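Local coordinates for ABC-type amino acid transport system, permease component (PDB 4YMU), which probably moves amino acids across the cell membrane as the permease subunit of an ABC transporter, and binds arginine in this structure, at residues I20-L23 with K24-L28; R63-L67 with L68-L72; I106-A109 with G110-V114; V198-L201 with T202-L206. All blocks are in the same frame, centred on the assembly; numbering follows the deposited sequence.

Contact 1: I20-L23 with K24-L28; sequences IMTL and KLTFL
Within helix 12-44, a predicted membrane-spanning helix, Thr26 turns its hydroxyl back onto the carbonyl of Thr22, one turn earlier. Thr26 OG1 donates to Thr22 O at 2.7 Å, and Thr26 N donates to the same oxygen at 3.0 Å. The two donors come from opposite faces of the carbonyl plane, the hydroxyl lying above it, 36° out, so a single acceptor is gripped twice. The torsion explains the reach: OG1 stands beside the backbone N and opposite the carbonyl carbon (chi1 -44°), which aims it at the preceding turn. This intrahelical threonine bond suits a transmembrane helix, since it lets a buried hydroxyl find a partner without leaving its own helix. A valine in place of Thr26 would probably cost Thr22 O its second donor and Ser160 OG a weak hydrogen-bond partner. Thr22 lies alongside with its CG2 3.9 Å from Thr26 OG1, while its own hydroxyl is taken by Leu171 N. On another flank Met21 and Lys24 run side by side. The lysine chain is extended, with CG anti to the backbone N (chi1 172°), and Met21 CE sits 3.4 Å from Lys24 NZ and 3.7 Å from Lys24 CD, the thioether methyl padding the aliphatic chain up to the ammonium group, which also makes a cation-pi contact with Phe88.

Contact 2: R63-L67 with L68-L72; sequences RGTPL and LVQLL. With ARG (arginine), chain I.
Leu68 packs its branch on Ile162 and, in the second subunit, on Ser164, and the next residue, Val69, turns one methyl back: its CG2 reaches the ring of Pro66 at CB, 4.2 Å away, because that branch stands beside the backbone N, with CG1 anti to it (chi1 170°). The short, branched valine fits this close turn of chain. Gln70 follows and folds back over the start of the helix. Its N makes a weak hydrogen bond of 3.3 Å to Pro66 O, its CG lies 3.5 Å from the same oxygen, and Gln70 CG lies 4.0 Å from Thr65 CG2. Which way round its amide sits is doubtful. An alanine in place of Gln70 would probably uncover Pro66 O and the Thr65 methyl, and would lose the side-chain contact with Asn98. Leu71 then closes the first regular turn, its N bonded to Leu67 O at 2.9 Å, with its branch against Ile166. At the other end of this turn Leu67 N donates to OXT of the bound arginine at 2.8 Å, almost straight at 162°, with Asn98, Glu152 and Glu159, and Lys158 and Glu159 of the second subunit, also bonded to the ligand. With Pro66 at the N-cap, this is a helix N-terminus receiving a carboxylate, where the helix dipole is likely to help hold the negative charge.

Contact 3: I106-A109 with G110-V114; sequences IIRA and GIQAV
Ile107 and Ile111 form the close-packed side of this last stretch of helix 87-112. They lie one turn apart, side by side and pointing the same way, with Ile107 CG2 4.1 Å from Ile111 CD1; Leu38 of helix 12-44 meets the first and Ala141 of helix 129-160 the second. Beta-branched apolar side chains suit this flank, where helices meet. On an adjoining flank Gly110 is buried. Its N bonds to Ile106 O at 2.9 Å and weakly to Ile107 O at 3.0 Å, and its own carbonyl accepts from Asn144 ND2, so the backbone polar groups of this glycine are paired. The more open side carries polar residues instead. Here Arg108 bends its chain at chi3 (49°) and brings NH1 along the helix to Gln112 OE1. That bond is 3.0 Å long and nearly straight at 168°, with the oxygen close to the guanidinium plane, although guanidinium and amide are turned 32° from each other. Gln112 CB lies 3.7 Å from Arg108 NH1, so the shaft of the glutamine also rests against the cation. The other terminal nitrogen, Arg108 NH2, makes a salt bridge to Glu105. Held by both partners, the guanidinium is unlikely to turn freely; its charge is probably balanced largely by Glu105, while the neutral glutamine contributes a dipole and probably helps to orient NH1.

Contact 4: V198-L201 with T202-L206; sequences VMTL and TFSKL
Phe203 lies alongside Met199, one turn earlier, its ring carbon CE2 4.1 Å from Met199 CG, with both side chains pointing the same way. The flexible thioether chain can follow the flat ring, which is why methionine and phenylalanine make a good apolar pair here. The ring atom Phe203 CD2 also comes within 3.4 Å of Met199 O, the carbonyl that accepts the Phe203 amide at 3.0 Å. Elsewhere on the helix hydroxyls return to the backbone. Thr202 OG1 donates to Val198 O at 2.8 Å, and Thr202 N donates to the same oxygen at 2.9 Å, the two arriving from opposite faces of the carbonyl plane. With its first torsion at -60°, Thr202 places OG1 next to its own amide and facing the preceding turn; Val198 CG1 fills the neighbouring position, 4.1 Å from that hydroxyl. On a separate side Ser204 does something similar but less firmly: its OG reaches Thr200 O in a weak hydrogen bond of 3.1 Å, beside the stronger bond from Ser204 N. Small hydroxyl residues fit such places because they can return their polar group to the helix backbone. Thr200 OG1 has its stronger partner in Gly64 O of the second subunit and a weak one in Tyr196 O of its own helix. Thus one face of helix 186-214 packs on its own subunit, where Phe203 meets Phe153 edge-to-face in helix 129-160 and Met199 rests on Leu19 of helix 12-44, while Thr200 and Leu201 face the second subunit, Leu201 on Glu60 there.

Overall arrangement
The four contacts follow one another along the chain in numerical order and lie on helices 12-44, 67-75 with the loop before it, 87-112 and 186-214. Contacts 1 and 4 are closest, their centres about 15 Å apart, and they touch: Leu23 CD1 packs at 3.6 Å on Met199 SD, joining the first long helix to the last. Contacts 2 and 4 have centres about 26 Å apart, on opposite sides of the chain's centre, yet both reach the second subunit. Contact 3 is centred about 25 Å from contacts 2 and 4, though its nearest atoms come within about 7 Å of contact 2 without touching. Contact 2 supplies part of the arginine pocket, in a helical subunit paired with a second copy of itself.

Contact 1: I20-L23 with K24-L28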
ATOM      1  N   ILE C  20      37.505   8.765   1.593  1.00 99.00           N
ATOM      2  CA  ILE C  20      37.202  10.184   1.487  1.00 92.32           C
ATOM      3  C   ILE C  20      36.852  10.564   0.054  1.00 97.18           C
ATOM      4  O   ILE C  20      36.008  11.422  -0.189  1.00101.21           O
ATOM      5  CB  ILE C  20      38.372  11.031   1.995  1.00 86.00           C
ATOM      6  CG1 ILE C  20      38.552  10.834   3.497  1.00 92.20           C
ATOM      7  CG2 ILE C  20      38.174  12.503   1.660  1.00 81.34           C
ATOM      8  CD1 ILE C  20      39.486  11.842   4.122  1.00 95.24           C
ATOM      9  N   MET C  21      37.494   9.902  -0.897  1.00100.31           N
ATOM     10  CA  MET C  21      37.281  10.200  -2.305  1.00 95.06           C
ATOM     11  C   MET C  21      35.941   9.616  -2.764  1.00 92.22           C
ATOM     12  O   MET C  21      35.234  10.222  -3.568  1.00 92.46           O
ATOM     13  CB  MET C  21      38.442   9.666  -3.148  1.00 90.08           C
ATOM     14  CG  MET C  21      38.907  10.603  -4.251  1.00 91.72           C
ATOM     15  SD  MET C  21      39.814  12.054  -3.658  1.00137.19           S
ATOM     16  CE  MET C  21      39.680  13.165  -5.057  1.00 83.50           C
ATOM     17  N   THR C  22      35.594   8.434  -2.267  1.00 92.41           N
ATOM     18  CA  THR C  22      34.285   7.875  -2.583  1.00100.10           C
ATOM     19  C   THR C  22      33.202   8.824  -2.074  1.00101.63           C
ATOM     20  O   THR C  22      32.257   9.132  -2.798  1.00104.55           O
ATOM     21  CB  THR C  22      34.086   6.472  -2.002  1.00103.03           C
ATOM     22  OG1 THR C  22      34.871   5.526  -2.742  1.00103.89           O
ATOM     23  CG2 THR C  22      32.612   6.070  -2.084  1.00 98.50           C
ATOM     24  N   LEU C  23      33.379   9.319  -0.849  1.00105.50           N
ATOM     25  CA  LEU C  23      32.478  10.310  -0.246  1.00105.18           C
ATOM     26  C   LEU C  23      32.349  11.562  -1.112  1.00107.31           C
ATOM     27  O   LEU C  23      31.240  11.966  -1.475  1.00111.75           O
ATOM     28  CB  LEU C  23      32.985  10.716   1.140  1.00 96.85           C
ATOM     29  CG  LEU C  23      32.434  10.006   2.376  1.00 93.39           C
ATOM     30  CD1 LEU C  23      32.319   8.518   2.139  1.00 99.41           C
ATOM     31  CD2 LEU C  23      33.331  10.277   3.570  1.00 90.16           C
ATOM     32  N   LYS C  24      33.490  12.180  -1.410  1.00100.37           N
ATOM     33  CA  LYS C  24      33.556  13.400  -2.217  1.00101.14           C
ATOM     34  C   LYS C  24      32.852  13.249  -3.568  1.00 99.45           C
ATOM     35  O   LYS C  24      32.062  14.103  -3.975  1.00 97.27           O
ATOM     36  CB  LYS C  24      35.026  13.790  -2.426  1.00 97.89           C
ATOM     37  CG  LYS C  24      35.253  14.926  -3.412  1.00109.60           C
ATOM     38  CD  LYS C  24      36.737  15.071  -3.760  1.00120.08           C
ATOM     39  CE  LYS C  24      36.990  16.224  -4.737  1.00127.94           C
ATOM     40  NZ  LYS C  24      38.411  16.302  -5.228  1.00130.94           N
ATOM     41  N   LEU C  25      33.141  12.145  -4.247  1.00 99.39           N
ATOM     42  CA  LEU C  25      32.520  11.818  -5.524  1.00 99.42           C
ATOM     43  C   LEU C  25      30.987  11.726  -5.424  1.00 92.98           C
ATOM     44  O   LEU C  25      30.262  12.407  -6.157  1.00 91.55           O
ATOM     45  CB  LEU C  25      33.079  10.486  -6.032  1.00 96.51           C
ATOM     46  CG  LEU C  25      33.231  10.228  -7.536  1.00104.50           C
ATOM     47  CD1 LEU C  25      32.742   8.828  -7.862  1.00103.16           C
ATOM     48  CD2 LEU C  25      32.536  11.265  -8.411  1.00107.63           C
ATOM     49  N   THR C  26      30.512  10.881  -4.510  1.00 79.70           N
ATOM     50  CA  THR C  26      29.095  10.549  -4.409  1.00 96.20           C
ATOM     51  C   THR C  26      28.250  11.740  -3.969  1.00 97.33           C
ATOM     52  O   THR C  26      27.203  12.013  -4.547  1.00 96.19           O
ATOM     53  CB  THR C  26      28.866   9.378  -3.434  1.00108.12           C
ATOM     54  OG1 THR C  26      29.840   8.355  -3.672  1.00113.98           O
ATOM     55  CG2 THR C  26      27.476   8.785  -3.614  1.00109.79           C
ATOM     56  N   PHE C  27      28.721  12.439  -2.942  1.00 95.84           N
ATOM     57  CA  PHE C  27      28.100  13.669  -2.483  1.00100.70           C
ATOM     58  C   PHE C  27      27.870  14.659  -3.616  1.00103.24           C
ATOM     59  O   PHE C  27      26.747  15.092  -3.859  1.00117.53           O
ATOM     60  CB  PHE C  27      29.005  14.334  -1.460  1.00112.54           C
ATOM     61  CG  PHE C  27      28.325  14.656  -0.174  1.00129.05           C
ATOM     62  CD1 PHE C  27      27.648  15.857  -0.015  1.00132.56           C
ATOM     63  CD2 PHE C  27      28.363  13.758   0.887  1.00135.18           C
ATOM     64  CE1 PHE C  27      27.018  16.158   1.182  1.00133.29           C
ATOM     65  CE2 PHE C  27      27.737  14.046   2.087  1.00133.22           C
ATOM     66  CZ  PHE C  27      27.064  15.252   2.237  1.00134.81           C
ATOM     67  N   LEU C  28      28.941  15.030  -4.298  1.00106.20           N
ATOM     68  CA  LEU C  28      28.862  16.021  -5.368  1.00104.22           C
ATOM     69  C   LEU C  28      27.928  15.579  -6.498  1.00100.34           C
ATOM     70  O   LEU C  28      27.165  16.387  -7.030  1.00100.65           O
ATOM     71  CB  LEU C  28      30.263  16.330  -5.910  1.00 94.17           C
ATOM     72  CG  LEU C  28      30.377  17.358  -7.038  1.00 98.11           C
ATOM     73  CD1 LEU C  28      29.751  18.692  -6.635  1.00 94.82           C
ATOM     74  CD2 LEU C  28      31.845  17.553  -7.437  1.00 93.04           C
TER

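Contact 2: R63-L67 with L68-L72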
ATOM      1  N   ARG C  63      17.587   5.642 -17.257  1.00 92.90           N
ATOM      2  CA  ARG C  63      17.309   4.577 -16.313  1.00 91.34           C
ATOM      3  C   ARG C  63      17.317   3.224 -17.009  1.00 83.88           C
ATOM      4  O   ARG C  63      17.608   2.193 -16.382  1.00 77.10           O
ATOM      5  CB  ARG C  63      15.962   4.817 -15.623  1.00106.25           C
ATOM      6  CG  ARG C  63      15.907   6.098 -14.802  1.00110.25           C
ATOM      7  CD  ARG C  63      14.547   6.281 -14.153  1.00110.32           C
ATOM      8  NE  ARG C  63      14.242   5.229 -13.194  1.00105.27           N
ATOM      9  CZ  ARG C  63      13.135   4.497 -13.240  1.00100.61           C
ATOM     10  NH1 ARG C  63      12.251   4.716 -14.206  1.00 90.87           N
ATOM     11  NH2 ARG C  63      12.921   3.541 -12.335  1.00100.10           N
ATOM     12  N   GLY C  64      17.030   3.226 -18.308  1.00 76.11           N
ATOM     13  CA  GLY C  64      16.906   1.978 -19.039  1.00 79.85           C
ATOM     14  C   GLY C  64      18.213   1.523 -19.654  1.00 94.79           C
ATOM     15  O   GLY C  64      18.233   0.596 -20.480  1.00 98.79           O
ATOM     16  N   THR C  65      19.310   2.141 -19.210  1.00 93.54           N
ATOM     17  CA  THR C  65      20.619   1.960 -19.834  1.00 87.93           C
ATOM     18  C   THR C  65      21.744   1.961 -18.770  1.00 82.85           C
ATOM     19  O   THR C  65      21.682   2.711 -17.797  1.00 93.02           O
ATOM     20  CB  THR C  65      20.797   3.065 -20.913  1.00 93.39           C
ATOM     21  OG1 THR C  65      21.372   2.513 -22.097  1.00 96.21           O
ATOM     22  CG2 THR C  65      21.586   4.251 -20.400  1.00 59.12           C
ATOM     23  N   PRO C  66      22.760   1.095 -18.927  1.00 88.90           N
ATOM     24  CA  PRO C  66      23.744   0.898 -17.846  1.00 84.48           C
ATOM     25  C   PRO C  66      24.585   2.134 -17.495  1.00 90.32           C
ATOM     26  O   PRO C  66      24.964   2.915 -18.389  1.00 92.74           O
ATOM     27  CB  PRO C  66      24.646  -0.223 -18.386  1.00 72.42           C
ATOM     28  CG  PRO C  66      23.814  -0.934 -19.397  1.00 77.31           C
ATOM     29  CD  PRO C  66      22.989   0.155 -20.039  1.00 91.15           C
ATOM     30  N   LEU C  67      24.854   2.309 -16.199  1.00 83.34           N
ATOM     31  CA  LEU C  67      25.696   3.404 -15.708  1.00 85.99           C
ATOM     32  C   LEU C  67      27.098   3.327 -16.336  1.00 80.18           C
ATOM     33  O   LEU C  67      27.683   4.352 -16.660  1.00 82.25           O
ATOM     34  CB  LEU C  67      25.830   3.324 -14.185  1.00 77.86           C
ATOM     35  CG  LEU C  67      26.073   4.570 -13.319  1.00 76.46           C
ATOM     36  CD1 LEU C  67      27.032   4.254 -12.180  1.00 71.25           C
ATOM     37  CD2 LEU C  67      26.506   5.805 -14.081  1.00 72.45           C
ATOM     38  N   LEU C  68      27.637   2.114 -16.465  1.00 81.85           N
ATOM     39  CA  LEU C  68      28.972   1.902 -17.031  1.00 87.79           C
ATOM     40  C   LEU C  68      29.037   2.533 -18.409  1.00 88.23           C
ATOM     41  O   LEU C  68      29.915   3.375 -18.685  1.00 90.24           O
ATOM     42  CB  LEU C  68      29.280   0.406 -17.157  1.00 86.27           C
ATOM     43  CG  LEU C  68      30.700  -0.134 -16.929  1.00 86.46           C
ATOM     44  CD1 LEU C  68      30.955  -1.359 -17.791  1.00 82.64           C
ATOM     45  CD2 LEU C  68      31.791   0.915 -17.128  1.00 83.06           C
ATOM     46  N   VAL C  69      28.087   2.144 -19.259  1.00 77.83           N
ATOM     47  CA  VAL C  69      28.037   2.648 -20.622  1.00 79.26           C
ATOM     48  C   VAL C  69      28.003   4.181 -20.672  1.00 88.01           C
ATOM     49  O   VAL C  69      28.655   4.785 -21.514  1.00 89.46           O
ATOM     50  CB  VAL C  69      26.892   1.998 -21.427  1.00 67.99           C
ATOM     51  CG1 VAL C  69      26.678   2.685 -22.757  1.00 70.98           C
ATOM     52  CG2 VAL C  69      27.161   0.509 -21.617  1.00 65.93           C
ATOM     53  N   GLN C  70      27.326   4.805 -19.721  1.00 92.64           N
ATOM     54  CA  GLN C  70      27.271   6.266 -19.657  1.00 91.05           C
ATOM     55  C   GLN C  70      28.629   6.843 -19.267  1.00 91.47           C
ATOM     56  O   GLN C  70      29.077   7.852 -19.841  1.00 89.29           O
ATOM     57  CB  GLN C  70      26.193   6.720 -18.668  1.00 81.39           C
ATOM     58  CG  GLN C  70      24.772   6.371 -19.101  1.00 83.50           C
ATOM     59  CD  GLN C  70      23.750   6.351 -17.946  1.00 85.21           C
ATOM     60  OE1 GLN C  70      22.785   5.588 -17.975  1.00 80.27           O
ATOM     61  NE2 GLN C  70      23.966   7.187 -16.935  1.00 89.30           N
ATOM     62  N   LEU C  71      29.270   6.209 -18.284  1.00 89.33           N
ATOM     63  CA  LEU C  71      30.604   6.607 -17.834  1.00 90.89           C
ATOM     64  C   LEU C  71      31.573   6.615 -19.012  1.00 97.50           C
ATOM     65  O   LEU C  71      32.190   7.636 -19.319  1.00 88.94           O
ATOM     66  CB  LEU C  71      31.135   5.630 -16.784  1.00 81.81           C
ATOM     67  CG  LEU C  71      31.967   6.143 -15.595  1.00 77.53           C
ATOM     68  CD1 LEU C  71      33.203   5.281 -15.373  1.00 70.24           C
ATOM     69  CD2 LEU C  71      32.325   7.610 -15.703  1.00 71.65           C
ATOM     70  N   LEU C  72      31.698   5.459 -19.660  1.00 98.94           N
ATOM     71  CA  LEU C  72      32.617   5.291 -20.776  1.00 91.08           C
ATOM     72  C   LEU C  72      32.256   6.215 -21.940  1.00 87.28           C
ATOM     73  O   LEU C  72      33.142   6.809 -22.568  1.00 91.84           O
ATOM     74  CB  LEU C  72      32.602   3.836 -21.245  1.00 87.98           C
ATOM     75  CG  LEU C  72      32.882   2.813 -20.148  1.00 80.55           C
ATOM     76  CD1 LEU C  72      32.952   1.428 -20.737  1.00 86.26           C
ATOM     77  CD2 LEU C  72      34.146   3.152 -19.397  1.00 70.93           C
TER
HETATM   78  N   ARG I 301      23.837  -0.310 -11.626  1.00 88.03           N
HETATM   79  CA  ARG I 301      22.536  -0.144 -12.276  1.00 95.72           C
HETATM   80  C   ARG I 301      22.659   0.494 -13.649  1.00102.06           C
HETATM   81  O   ARG I 301      21.677   0.559 -14.399  1.00106.72           O
HETATM   82  CB  ARG I 301      21.603   0.717 -11.430  1.00 81.86           C
HETATM   83  CG  ARG I 301      21.977   2.174 -11.358  1.00 79.94           C
HETATM   84  CD  ARG I 301      21.113   2.869 -10.318  1.00 85.36           C
HETATM   85  NE  ARG I 301      21.267   4.318 -10.340  1.00 93.17           N
HETATM   86  CZ  ARG I 301      20.786   5.132  -9.410  1.00 99.30           C
HETATM   87  NH1 ARG I 301      20.975   6.442  -9.514  1.00 96.24           N
HETATM   88  NH2 ARG I 301      20.125   4.636  -8.370  1.00104.76           N
HETATM   89  OXT ARG I 301      23.731   0.976 -14.015  1.00 91.11           O

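Contact 3: I106-A109 with G110-V114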
ATOM      1  N   ILE C 106      11.827   9.771  -8.544  1.00 87.00           N
ATOM      2  CA  ILE C 106      11.539   9.831  -7.125  1.00 82.94           C
ATOM      3  C   ILE C 106      10.583  10.986  -6.803  1.00 89.34           C
ATOM      4  O   ILE C 106       9.616  10.820  -6.050  1.00 86.14           O
ATOM      5  CB  ILE C 106      12.826   9.945  -6.297  1.00 76.61           C
ATOM      6  CG1 ILE C 106      13.361   8.557  -5.969  1.00 67.96           C
ATOM      7  CG2 ILE C 106      12.587  10.700  -5.000  1.00 78.51           C
ATOM      8  CD1 ILE C 106      14.805   8.578  -5.509  1.00 79.88           C
ATOM      9  N   ILE C 107      10.837  12.143  -7.396  1.00 92.74           N
ATOM     10  CA  ILE C 107       9.972  13.291  -7.171  1.00 96.22           C
ATOM     11  C   ILE C 107       8.558  13.030  -7.676  1.00 97.14           C
ATOM     12  O   ILE C 107       7.570  13.244  -6.935  1.00 90.21           O
ATOM     13  CB  ILE C 107      10.532  14.558  -7.817  1.00 91.03           C
ATOM     14  CG1 ILE C 107      11.866  14.941  -7.154  1.00 88.20           C
ATOM     15  CG2 ILE C 107       9.495  15.686  -7.759  1.00 73.70           C
ATOM     16  CD1 ILE C 107      12.516  16.169  -7.764  1.00 78.25           C
ATOM     17  N   ARG C 108       8.456  12.566  -8.926  1.00 90.65           N
ATOM     18  CA  ARG C 108       7.130  12.284  -9.487  1.00 85.65           C
ATOM     19  C   ARG C 108       6.316  11.332  -8.609  1.00 83.57           C
ATOM     20  O   ARG C 108       5.101  11.490  -8.455  1.00 83.27           O
ATOM     21  CB  ARG C 108       7.228  11.720 -10.902  1.00 78.22           C
ATOM     22  CG  ARG C 108       5.909  11.730 -11.641  1.00 80.87           C
ATOM     23  CD  ARG C 108       5.862  10.627 -12.673  1.00 87.31           C
ATOM     24  NE  ARG C 108       6.269   9.348 -12.097  1.00 93.71           N
ATOM     25  CZ  ARG C 108       5.562   8.645 -11.218  1.00103.47           C
ATOM     26  NH1 ARG C 108       4.383   9.084 -10.795  1.00112.98           N
ATOM     27  NH2 ARG C 108       6.040   7.496 -10.755  1.00102.95           N
ATOM     28  N   ALA C 109       7.003  10.365  -8.010  1.00 87.66           N
ATOM     29  CA  ALA C 109       6.319   9.347  -7.234  1.00 89.12           C
ATOM     30  C   ALA C 109       6.004   9.837  -5.824  1.00 92.90           C
ATOM     31  O   ALA C 109       5.048   9.375  -5.206  1.00 97.02           O
ATOM     32  CB  ALA C 109       7.144   8.092  -7.175  1.00 79.13           C
ATOM     33  N   GLY C 110       6.797  10.778  -5.324  1.00 84.97           N
ATOM     34  CA  GLY C 110       6.569  11.309  -3.996  1.00 86.62           C
ATOM     35  C   GLY C 110       5.349  12.205  -4.042  1.00 94.54           C
ATOM     36  O   GLY C 110       4.623  12.349  -3.055  1.00 97.73           O
ATOM     37  N   ILE C 111       5.152  12.838  -5.198  1.00 86.50           N
ATOM     38  CA  ILE C 111       3.959  13.630  -5.435  1.00 81.28           C
ATOM     39  C   ILE C 111       2.755  12.721  -5.669  1.00 91.85           C
ATOM     40  O   ILE C 111       1.700  12.926  -5.088  1.00 96.72           O
ATOM     41  CB  ILE C 111       4.141  14.561  -6.632  1.00 74.53           C
ATOM     42  CG1 ILE C 111       5.201  15.617  -6.315  1.00 82.05           C
ATOM     43  CG2 ILE C 111       2.835  15.240  -6.991  1.00 73.78           C
ATOM     44  CD1 ILE C 111       5.525  16.542  -7.500  1.00 83.63           C
ATOM     45  N   GLN C 112       2.917  11.702  -6.502  1.00 91.59           N
ATOM     46  CA  GLN C 112       1.814  10.783  -6.786  1.00 84.74           C
ATOM     47  C   GLN C 112       1.345  10.024  -5.531  1.00 87.49           C
ATOM     48  O   GLN C 112       0.247   9.465  -5.499  1.00 87.80           O
ATOM     49  CB  GLN C 112       2.263   9.780  -7.852  1.00 90.32           C
ATOM     50  CG  GLN C 112       1.159   8.991  -8.529  1.00 99.44           C
ATOM     51  CD  GLN C 112       1.557   7.527  -8.716  1.00118.22           C
ATOM     52  OE1 GLN C 112       2.684   7.219  -9.129  1.00114.52           O
ATOM     53  NE2 GLN C 112       0.641   6.613  -8.378  1.00127.33           N
ATOM     54  N   ALA C 113       2.160  10.045  -4.485  1.00 84.22           N
ATOM     55  CA  ALA C 113       1.899   9.224  -3.315  1.00 75.49           C
ATOM     56  C   ALA C 113       1.111   9.939  -2.233  1.00 77.87           C
ATOM     57  O   ALA C 113       0.645   9.300  -1.308  1.00 82.55           O
ATOM     58  CB  ALA C 113       3.182   8.686  -2.741  1.00 62.55           C
ATOM     59  N   VAL C 114       0.978  11.258  -2.308  1.00 87.18           N
ATOM     60  CA  VAL C 114       0.116  11.915  -1.329  1.00100.97           C
ATOM     61  C   VAL C 114      -1.344  11.638  -1.711  1.00 88.99           C
ATOM     62  O   VAL C 114      -1.703  11.701  -2.896  1.00 84.81           O
ATOM     63  CB  VAL C 114       0.419  13.439  -1.165  1.00 87.07           C
ATOM     64  CG1 VAL C 114       1.580  13.840  -2.016  1.00 74.49           C
ATOM     65  CG2 VAL C 114      -0.798  14.289  -1.475  1.00 86.61           C
TER

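Contact 4: V198-L201 with T202-L206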
ATOM      1  N   VAL C 198      30.324  -1.161   6.141  1.00 96.03           N
ATOM      2  CA  VAL C 198      30.182  -0.305   7.310  1.00 94.28           C
ATOM      3  C   VAL C 198      29.585   1.058   6.939  1.00 94.13           C
ATOM      4  O   VAL C 198      28.756   1.603   7.674  1.00100.24           O
ATOM      5  CB  VAL C 198      31.506  -0.194   8.096  1.00 90.07           C
ATOM      6  CG1 VAL C 198      31.586   1.108   8.859  1.00 89.38           C
ATOM      7  CG2 VAL C 198      31.647  -1.397   9.030  1.00 78.29           C
ATOM      8  N   MET C 199      29.976   1.589   5.786  1.00 91.99           N
ATOM      9  CA  MET C 199      29.389   2.838   5.303  1.00 94.61           C
ATOM     10  C   MET C 199      27.886   2.680   5.052  1.00101.27           C
ATOM     11  O   MET C 199      27.073   3.539   5.434  1.00103.29           O
ATOM     12  CB  MET C 199      30.071   3.288   4.019  1.00 96.30           C
ATOM     13  CG  MET C 199      30.733   4.640   4.115  1.00102.75           C
ATOM     14  SD  MET C 199      31.320   5.124   2.488  1.00127.14           S
ATOM     15  CE  MET C 199      31.974   3.548   1.916  1.00 77.05           C
ATOM     16  N   THR C 200      27.537   1.582   4.383  1.00 89.84           N
ATOM     17  CA  THR C 200      26.162   1.281   4.052  1.00 91.73           C
ATOM     18  C   THR C 200      25.315   1.225   5.325  1.00101.52           C
ATOM     19  O   THR C 200      24.295   1.903   5.420  1.00108.54           O
ATOM     20  CB  THR C 200      26.064  -0.054   3.289  1.00 90.79           C
ATOM     21  OG1 THR C 200      26.334   0.170   1.901  1.00 87.31           O
ATOM     22  CG2 THR C 200      24.666  -0.681   3.449  1.00101.45           C
ATOM     23  N   LEU C 201      25.767   0.442   6.304  1.00 99.53           N
ATOM     24  CA  LEU C 201      25.102   0.318   7.598  1.00 96.98           C
ATOM     25  C   LEU C 201      24.941   1.665   8.284  1.00106.24           C
ATOM     26  O   LEU C 201      23.849   2.006   8.748  1.00115.58           O
ATOM     27  CB  LEU C 201      25.877  -0.610   8.526  1.00 96.64           C
ATOM     28  CG  LEU C 201      25.771  -2.120   8.335  1.00101.94           C
ATOM     29  CD1 LEU C 201      26.387  -2.791   9.536  1.00105.27           C
ATOM     30  CD2 LEU C 201      24.338  -2.582   8.143  1.00 98.95           C
ATOM     31  N   THR C 202      26.038   2.409   8.390  1.00103.56           N
ATOM     32  CA  THR C 202      26.004   3.710   9.048  1.00106.33           C
ATOM     33  C   THR C 202      24.915   4.605   8.456  1.00109.74           C
ATOM     34  O   THR C 202      23.995   5.048   9.167  1.00119.70           O
ATOM     35  CB  THR C 202      27.364   4.426   8.946  1.00104.33           C
ATOM     36  OG1 THR C 202      28.373   3.632   9.578  1.00111.57           O
ATOM     37  CG2 THR C 202      27.308   5.791   9.606  1.00 97.68           C
ATOM     38  N   PHE C 203      25.001   4.842   7.150  1.00105.03           N
ATOM     39  CA  PHE C 203      24.053   5.741   6.496  1.00 99.97           C
ATOM     40  C   PHE C 203      22.613   5.212   6.493  1.00104.95           C
ATOM     41  O   PHE C 203      21.666   5.995   6.494  1.00109.03           O
ATOM     42  CB  PHE C 203      24.499   6.080   5.077  1.00 93.15           C
ATOM     43  CG  PHE C 203      25.670   7.025   5.015  1.00 98.87           C
ATOM     44  CD1 PHE C 203      25.617   8.267   5.633  1.00 97.23           C
ATOM     45  CD2 PHE C 203      26.814   6.694   4.286  1.00103.46           C
ATOM     46  CE1 PHE C 203      26.698   9.157   5.555  1.00100.30           C
ATOM     47  CE2 PHE C 203      27.896   7.580   4.196  1.00 99.76           C
ATOM     48  CZ  PHE C 203      27.838   8.813   4.830  1.00 96.61           C
ATOM     49  N   SER C 204      22.453   3.890   6.484  1.00 97.60           N
ATOM     50  CA  SER C 204      21.132   3.277   6.531  1.00 98.46           C
ATOM     51  C   SER C 204      20.468   3.535   7.875  1.00107.01           C
ATOM     52  O   SER C 204      19.279   3.895   7.950  1.00108.68           O
ATOM     53  CB  SER C 204      21.247   1.774   6.307  1.00100.58           C
ATOM     54  OG  SER C 204      21.238   1.461   4.927  1.00106.09           O
ATOM     55  N   LYS C 205      21.243   3.315   8.931  1.00109.20           N
ATOM     56  CA  LYS C 205      20.821   3.616  10.289  1.00115.58           C
ATOM     57  C   LYS C 205      20.386   5.076  10.406  1.00117.03           C
ATOM     58  O   LYS C 205      19.245   5.368  10.810  1.00124.67           O
ATOM     59  CB  LYS C 205      21.947   3.284  11.274  1.00122.57           C
ATOM     60  CG  LYS C 205      21.773   3.848  12.678  1.00130.44           C
ATOM     61  CD  LYS C 205      23.027   4.593  13.142  1.00134.42           C
ATOM     62  CE  LYS C 205      24.144   3.609  13.527  1.00132.79           C
ATOM     63  NZ  LYS C 205      25.293   4.254  14.236  1.00132.22           N
ATOM     64  N   LEU C 206      21.231   5.981   9.984  1.00105.60           N
ATOM     65  CA  LEU C 206      20.852   7.362  10.051  1.00104.44           C
ATOM     66  C   LEU C 206      19.564   7.624   9.317  1.00103.74           C
ATOM     67  O   LEU C 206      18.688   8.270   9.848  1.00107.51           O
ATOM     68  CB  LEU C 206      21.953   8.236   9.498  1.00103.37           C
ATOM     69  CG  LEU C 206      22.973   8.572  10.572  1.00106.38           C
ATOM     70  CD1 LEU C 206      24.335   8.002  10.226  1.00107.64           C
ATOM     71  CD2 LEU C 206      23.037  10.074  10.740  1.00104.09           C
TER